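Local coordinates for hypothetical protein Atu2327 (PDB 2O8I) that probably acts as an OHCU decarboxylase, converting 2-oxo-4-hydroxy-4-carboxy-5-ureidoimidazoline into (S)-allantoin in the breakdown of urate, in an all-helical fold, at residues Gly12-His17 against Lys152-Arg157; Pro114-Val119 against Ala144-Gln149. All blocks are in the same frame, centred on the assembly; numbering follows the deposited sequence.

Contact 1. Residues Gly12-His17 against Lys152-Arg157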
# COMPACT_ATOMS: atom_id res chain seq x y z
N GLY A 12 -5.30 -7.67 -10.05
CA GLY A 12 -5.38 -6.26 -10.38
C GLY A 12 -4.40 -5.34 -9.64
O GLY A 12 -3.98 -4.34 -10.22
N GLY A 13 -4.06 -5.67 -8.38
CA GLY A 13 -3.17 -4.87 -7.55
C GLY A 13 -1.70 -5.25 -7.64
O GLY A 13 -0.86 -4.62 -6.98
N VAL A 14 -1.34 -6.28 -8.39
CA VAL A 14 0.04 -6.73 -8.36
C VAL A 14 0.94 -5.63 -8.94
O VAL A 14 2.07 -5.41 -8.50
CB VAL A 14 0.20 -8.11 -9.13
CG1 VAL A 14 1.67 -8.42 -9.45
CG2 VAL A 14 -0.44 -9.23 -8.33
N PHE A 15 0.45 -4.96 -9.96
CA PHE A 15 0.98 -3.70 -10.39
C PHE A 15 0.01 -2.73 -9.75
O PHE A 15 -1.17 -2.67 -10.09
CB PHE A 15 0.99 -3.59 -11.94
CG PHE A 15 2.02 -4.47 -12.59
CD1 PHE A 15 1.83 -5.83 -12.71
CD2 PHE A 15 3.21 -3.95 -13.02
CE1 PHE A 15 2.81 -6.68 -13.30
CE2 PHE A 15 4.19 -4.77 -13.59
CZ PHE A 15 3.98 -6.14 -13.73
N GLU A 16 0.53 -1.99 -8.80
CA GLU A 16 -0.26 -1.17 -7.94
C GLU A 16 -1.19 -0.24 -8.71
O GLU A 16 -0.76 0.37 -9.67
CB GLU A 16 0.68 -0.40 -7.02
CG GLU A 16 -0.04 0.15 -5.85
CD GLU A 16 0.04 -0.77 -4.67
OE1 GLU A 16 0.85 -1.69 -4.67
OE2 GLU A 16 -0.68 -0.55 -3.71
N HIS A 17 -2.46 -0.15 -8.29
CA HIS A 17 -3.45 0.70 -8.94
C HIS A 17 -3.48 0.52 -10.46
O HIS A 17 -3.98 1.41 -11.18
CB HIS A 17 -3.27 2.18 -8.56
CG HIS A 17 -3.35 2.44 -7.08
ND1 HIS A 17 -2.23 2.71 -6.32
CD2 HIS A 17 -4.39 2.41 -6.21
CE1 HIS A 17 -2.58 2.84 -5.05
NE2 HIS A 17 -3.88 2.66 -4.95
N LYS A 152 10.13 -7.49 -10.82
CA LYS A 152 10.53 -7.45 -9.47
C LYS A 152 9.60 -7.50 -8.31
O LYS A 152 9.46 -8.56 -7.69
CB LYS A 152 11.90 -6.91 -9.20
CG LYS A 152 12.87 -8.04 -8.95
CD LYS A 152 13.86 -7.71 -7.78
CE LYS A 152 14.96 -8.83 -7.55
NZ LYS A 152 15.95 -8.46 -6.47
N ILE A 153 8.98 -6.38 -7.99
CA ILE A 153 8.03 -6.34 -6.94
C ILE A 153 6.81 -7.24 -7.29
O ILE A 153 6.30 -7.99 -6.43
CB ILE A 153 7.70 -4.90 -6.67
CG1 ILE A 153 8.95 -4.26 -6.03
CG2 ILE A 153 6.47 -4.83 -5.79
CD1 ILE A 153 9.10 -2.74 -6.19
N ALA A 154 6.41 -7.21 -8.56
CA ALA A 154 5.30 -8.04 -9.03
C ALA A 154 5.60 -9.49 -8.70
O ALA A 154 4.74 -10.22 -8.15
CB ALA A 154 5.02 -7.85 -10.57
N TRP A 155 6.83 -9.89 -8.99
CA TRP A 155 7.24 -11.25 -8.72
C TRP A 155 7.14 -11.56 -7.25
O TRP A 155 6.58 -12.60 -6.84
CB TRP A 155 8.67 -11.54 -9.25
CG TRP A 155 9.24 -12.77 -8.64
CD1 TRP A 155 10.15 -12.84 -7.62
CD2 TRP A 155 8.88 -14.10 -8.94
NE1 TRP A 155 10.40 -14.15 -7.30
CE2 TRP A 155 9.63 -14.95 -8.09
CE3 TRP A 155 8.01 -14.67 -9.88
CZ2 TRP A 155 9.54 -16.34 -8.14
CZ3 TRP A 155 7.91 -16.05 -9.93
CH2 TRP A 155 8.68 -16.88 -9.06
N LEU A 156 7.70 -10.68 -6.43
CA LEU A 156 7.71 -10.88 -4.99
C LEU A 156 6.28 -10.96 -4.44
O LEU A 156 5.98 -11.79 -3.57
CB LEU A 156 8.51 -9.77 -4.28
CG LEU A 156 10.02 -9.72 -4.56
CD1 LEU A 156 10.58 -8.40 -4.03
CD2 LEU A 156 10.74 -10.93 -3.91
N ARG A 157 5.40 -10.10 -4.95
CA ARG A 157 4.00 -10.15 -4.52
C ARG A 157 3.36 -11.49 -4.85
O ARG A 157 2.88 -12.18 -3.93
CB ARG A 157 3.21 -8.98 -5.08
CG ARG A 157 3.73 -7.68 -4.49
CD ARG A 157 3.20 -6.51 -5.23
NE ARG A 157 3.40 -5.30 -4.47
CZ ARG A 157 2.79 -4.15 -4.72
NH1 ARG A 157 1.89 -4.09 -5.70
NH2 ARG A 157 3.06 -3.07 -3.98
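R157 reaches from its helix across to the loop of V14 and E16, and the polar contacts of its side chain gather at NE, NH1 and NH2. CB and CG serve as stem: CG lies anti to the carbonyl carbon (chi1 -66°), and the chain then runs extended to NE, carrying the guanidinium group to the loop backbone. CD passes V14 O at 3.6 Å. NE turns to a different partner, forming a salt bridge with E75 of the second subunit. At the tip NH1 and NH2 close end-on upon one atom, E16 OE1, with NH2 at 2.7 Å and NH1 at 2.8 Å from that oxygen. OE1 is approached nearly along its C-O axis, but it lies somewhat out of the guanidinium plane, and the two planar groups are turned 67° apart, a forked grip on one oxygen rather than a flat two-oxygen pair. NH1 adds a weak bond to V14 O, 3.1 Å away. Arginine suits this place because its several N-H groups can serve a carboxylate, a loop carbonyl and a neighbouring subunit together. The loop joins helix 4-11 to helix 19-27 in this all-helical fold, and the long helix 139-161 bears R157 along its flank. One turn before R157, the small A154 lets the loop come close, V14 and A154 being 5.5 Å apart between CA atoms. V14 CG1, anti to the backbone N, rests on A154 CB at 3.6 Å. F15 brings CE1 to 3.7 Å from the same A154 CB, while its ring also meets F48 and packs on L44 of helix 37-50 and V59 of helix 53-62.

Contact 2. Residues Pro114-Val119 against Ala144-Gln149; sequences PFIIAV and ATATGQ
The carboxamide of Q149 has the backbone N-H of A118 at its oxygen end, lying in the carbonyl plane. A118 N is 2.8 Å from Q149 OE1, and the N-H...O angle of 163° makes the bond nearly straight. Near that oxygen, I117 CG1 stands off one side of the amide plane and A118 CB off the other, the latter 3.5 Å from Q149 OE1. Q149 CB and CG pass beside I116 O, with CG at 3.7 Å from it, and the bend at chi2 (-63°) then turns the carboxamide so that OE1 meets A118 N. Glutamine suits the position: 114-119 is largely extended but belongs to no sheet, and the side-chain oxygen gives A118 N the acceptor that a neighbouring strand would otherwise offer. I116 and A118 turn toward the helix and I117 away from it. I116 CG2 packs against Q149 CB at 3.9 Å, and I116 CD1 reaches looser contact with the small A146. I116 O is bonded by R134 of helix 124-135, the helix on which I117 rests through A130. With L60 of helix 53-62 touching both I116 and A146, the loop lies wedged among helices 53-62, 124-135 and 139-161.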
# COMPACT_ATOMS: atom_id res chain seq x y z
N PRO A 114 7.93 8.07 -7.91
CA PRO A 114 8.61 7.71 -6.67
C PRO A 114 9.85 6.86 -6.88
O PRO A 114 10.06 6.30 -7.98
CB PRO A 114 7.57 6.86 -5.94
CG PRO A 114 6.27 7.25 -6.55
CD PRO A 114 6.61 7.43 -8.00
N PHE A 115 10.66 6.75 -5.83
CA PHE A 115 11.81 5.88 -5.82
C PHE A 115 11.30 4.47 -5.59
O PHE A 115 10.70 4.16 -4.55
CB PHE A 115 12.76 6.31 -4.71
CG PHE A 115 13.98 5.46 -4.59
CD1 PHE A 115 14.90 5.40 -5.62
CD2 PHE A 115 14.21 4.71 -3.42
CE1 PHE A 115 16.04 4.60 -5.53
CE2 PHE A 115 15.36 3.92 -3.30
CZ PHE A 115 16.28 3.84 -4.37
N ILE A 116 11.48 3.61 -6.58
CA ILE A 116 10.91 2.29 -6.55
C ILE A 116 12.06 1.28 -6.43
O ILE A 116 13.05 1.30 -7.21
CB ILE A 116 10.13 2.04 -7.81
CG1 ILE A 116 8.92 2.97 -7.89
CG2 ILE A 116 9.70 0.55 -7.91
CD1 ILE A 116 8.30 3.01 -9.32
N ILE A 117 11.94 0.40 -5.43
CA ILE A 117 12.99 -0.56 -5.20
C ILE A 117 12.43 -1.81 -4.52
O ILE A 117 11.69 -1.70 -3.56
CB ILE A 117 14.17 0.09 -4.41
CG1 ILE A 117 15.37 -0.87 -4.41
CG2 ILE A 117 13.74 0.60 -3.01
CD1 ILE A 117 16.53 -0.34 -3.63
N ALA A 118 12.75 -2.98 -5.07
CA ALA A 118 12.45 -4.25 -4.40
C ALA A 118 13.35 -4.33 -3.17
O ALA A 118 14.55 -4.08 -3.24
CB ALA A 118 12.71 -5.40 -5.31
N VAL A 119 12.76 -4.72 -2.06
CA VAL A 119 13.35 -4.50 -0.76
C VAL A 119 13.57 -5.82 0.01
O VAL A 119 14.26 -5.81 1.05
CB VAL A 119 12.41 -3.49 -0.04
CG1 VAL A 119 12.04 -3.92 1.37
CG2 VAL A 119 12.93 -2.07 -0.17
N ALA A 144 14.49 2.63 -17.20
CA ALA A 144 14.84 1.21 -17.31
C ALA A 144 14.89 0.54 -15.91
O ALA A 144 14.25 -0.48 -15.70
CB ALA A 144 16.18 1.02 -18.07
N THR A 145 15.63 1.12 -14.97
CA THR A 145 15.75 0.56 -13.62
C THR A 145 14.40 0.45 -12.91
O THR A 145 14.08 -0.63 -12.39
CB THR A 145 16.73 1.38 -12.78
OG1 THR A 145 18.01 1.26 -13.35
CG2 THR A 145 16.85 0.87 -11.35
N ALA A 146 13.62 1.54 -12.88
CA ALA A 146 12.34 1.59 -12.17
C ALA A 146 11.38 0.57 -12.70
O ALA A 146 10.77 -0.13 -11.92
CB ALA A 146 11.72 2.95 -12.23
N THR A 147 11.27 0.46 -14.02
CA THR A 147 10.39 -0.55 -14.63
C THR A 147 10.84 -1.97 -14.30
O THR A 147 10.01 -2.86 -14.11
CB THR A 147 10.27 -0.40 -16.19
OG1 THR A 147 11.56 -0.48 -16.79
CG2 THR A 147 9.58 0.90 -16.59
N GLY A 148 12.16 -2.17 -14.23
CA GLY A 148 12.75 -3.45 -13.85
C GLY A 148 12.36 -3.79 -12.43
O GLY A 148 12.02 -4.92 -12.13
N GLN A 149 12.39 -2.79 -11.55
CA GLN A 149 12.08 -2.98 -10.15
C GLN A 149 10.59 -3.28 -9.91
O GLN A 149 10.25 -4.09 -9.07
CB GLN A 149 12.54 -1.75 -9.33
CG GLN A 149 14.07 -1.65 -9.19
CD GLN A 149 14.71 -2.82 -8.44
OE1 GLN A 149 14.43 -3.06 -7.25
NE2 GLN A 149 15.55 -3.54 -9.11

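Both contacts are buried and both use helix 139-161, against which each sets a loop without regular structure; their centres lie about 12 Å apart. Contact 2 is nested inside the stretch of chain closed by contact 1. I153, on the 152-157 segment, joins them: its CD1 packs on I116 and on the backbone of I117 and A118, while K152 lies against A118. Their chemistry follows their surroundings. Contact 1 borders the second subunit and adds a salt bridge to its apolar packing, with R157 shared between E16 and a glutamate of that subunit. Contact 2 meets the second subunit only through V119, and relies on an uncharged hydrogen bond, from a backbone N-H to a side-chain amide oxygen, among aliphatic side chains.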